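PDB 6GUO: siderophore enterobactin esterase from Emericella nidulans, which hydrolyses the ester bonds of the bacterial xenosiderophore enterobactin inside the fungal cell, allowing its bound iron to be released. Local coordinates for residues 297-300 and 301-304. Sequence-based numbering, arbitrary orientation.
Sequences MFLS and NLSA
At the C-terminal end of helix 288-301 in this alpha/beta-hydrolase fold, and in the short tail that follows, one i to i+4 backbone bond is succeeded by i to i+3 bonds. Asn301 N makes a regular helical bond to Met297 O, at 2.9 Å. One residue on, Leu302 N is shared: it reaches Leu299 O at 3.2 Å and only weakly Phe298 O at 3.4 Å. Ser303 N then gives a weak bond to Ser300 O, an acceptor to which two waters also donate. One water bridges on to Ala304 N; the other is hydrogen-bonded to Ser303 OG at 3.1 Å, within reach of serine's short hydroxyl. Ser300 OG bonds back to Ile296 O.

The apolar side chains continue the helix's inner face. Phe298 CE2 lies 4.2 Å from Leu302 CD1, the methyl approaching the ring at a slant, and Leu299 CD1 meets that same methyl at 4.4 Å. Phe298 and Leu299 are buried and Leu302 partly so, all three against Val184 of strand 184-188, where side chains without polar atoms to satisfy fit. With CG anti to its own carbonyl carbon (chi1 -67°), Asn301 sets its amide beside Met297 O without bonding to it; OD1 instead accepts from Arg74 NH1, a role asparagine suits. One side of this chain end is thus apolar against the sheet, while elsewhere water satisfies Ser300 O and Arg74 of helix 60-77 pairs with the Asn301 amide oxygen.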
loop_
_atom_site.group_PDB
_atom_site.type_symbol
_atom_site.label_atom_id
_atom_site.label_comp_id
_atom_site.label_asym_id
_atom_site.label_seq_id
_atom_site.Cartn_x
_atom_site.Cartn_y
_atom_site.Cartn_z
ATOM N N MET A 297 -9.468 -4.372 3.195
ATOM C CA MET A 297 -10.706 -4.569 2.428
ATOM C C MET A 297 -11.559 -5.695 3.010
ATOM O O MET A 297 -12.780 -5.551 3.134
ATOM C CB MET A 297 -10.407 -4.867 0.953
ATOM C CG MET A 297 -9.732 -3.747 0.174
ATOM S SD MET A 297 -10.593 -2.164 0.184
ATOM C CE MET A 297 -9.894 -1.370 1.620
ATOM N N PHE A 298 -10.908 -6.800 3.368
ATOM C CA PHE A 298 -11.562 -7.932 4.025
ATOM C C PHE A 298 -12.266 -7.477 5.304
ATOM O O PHE A 298 -13.436 -7.790 5.514
ATOM C CB PHE A 298 -10.527 -9.031 4.314
ATOM C CG PHE A 298 -11.055 -10.195 5.112
ATOM C CD1 PHE A 298 -11.658 -11.279 4.481
ATOM C CD2 PHE A 298 -10.898 -10.232 6.492
ATOM C CE1 PHE A 298 -12.122 -12.362 5.217
ATOM C CE2 PHE A 298 -11.358 -11.311 7.231
ATOM C CZ PHE A 298 -11.966 -12.380 6.596
ATOM N N LEU A 299 -11.554 -6.708 6.124
ATOM C CA LEU A 299 -12.103 -6.155 7.366
ATOM C C LEU A 299 -13.321 -5.262 7.111
ATOM O O LEU A 299 -14.365 -5.450 7.735
ATOM C CB LEU A 299 -11.015 -5.385 8.124
ATOM C CG LEU A 299 -11.365 -4.681 9.433
ATOM C CD1 LEU A 299 -11.933 -5.654 10.457
ATOM C CD2 LEU A 299 -10.118 -3.994 9.971
ATOM N N SER A 300 -13.193 -4.325 6.173
ATOM C CA SER A 300 -14.291 -3.415 5.832
ATOM C C SER A 300 -15.509 -4.136 5.236
ATOM O O SER A 300 -16.639 -3.705 5.453
ATOM C CB SER A 300 -13.805 -2.313 4.891
ATOM O OG SER A 300 -12.805 -1.526 5.521
ATOM N N ASN A 301 -15.278 -5.238 4.518
ATOM C CA ASN A 301 -16.370 -6.044 3.943
ATOM C C ASN A 301 -17.197 -6.829 4.969
ATOM O O ASN A 301 -18.311 -7.254 4.658
ATOM C CB ASN A 301 -15.836 -7.013 2.880
ATOM C CG ASN A 301 -15.307 -6.299 1.645
ATOM O OD1 ASN A 301 -15.664 -5.151 1.364
ATOM N ND2 ASN A 301 -14.444 -6.979 0.904
ATOM N N LEU A 302 -16.659 -7.030 6.172
ATOM C CA LEU A 302 -17.395 -7.697 7.253
ATOM C C LEU A 302 -18.544 -6.866 7.833
ATOM O O LEU A 302 -19.423 -7.427 8.487
ATOM C CB LEU A 302 -16.446 -8.077 8.398
ATOM C CG LEU A 302 -15.338 -9.087 8.093
ATOM C CD1 LEU A 302 -14.338 -9.145 9.243
ATOM C CD2 LEU A 302 -15.903 -10.470 7.810
ATOM N N SER A 303 -18.528 -5.547 7.623
ATOM C CA SER A 303 -19.515 -4.644 8.233
ATOM C C SER A 303 -20.954 -4.912 7.803
ATOM O O SER A 303 -21.850 -4.958 8.651
ATOM C CB SER A 303 -19.163 -3.179 7.954
ATOM O OG SER A 303 -17.993 -2.802 8.657
ATOM N N ALA A 304 -21.162 -5.094 6.498
ATOM C CA ALA A 304 -22.504 -5.270 5.924
ATOM C C ALA A 304 -23.270 -6.431 6.562
ATOM O O ALA A 304 -22.689 -7.466 6.899
ATOM C CB ALA A 304 -22.411 -5.471 4.416
ATOM O OXT ALA A 304 -24.487 -6.345 6.765
HETATM O O HOH W 1 -19.238 -4.207 4.466
HETATM O O HOH W 2 -16.973 -1.016 6.379
#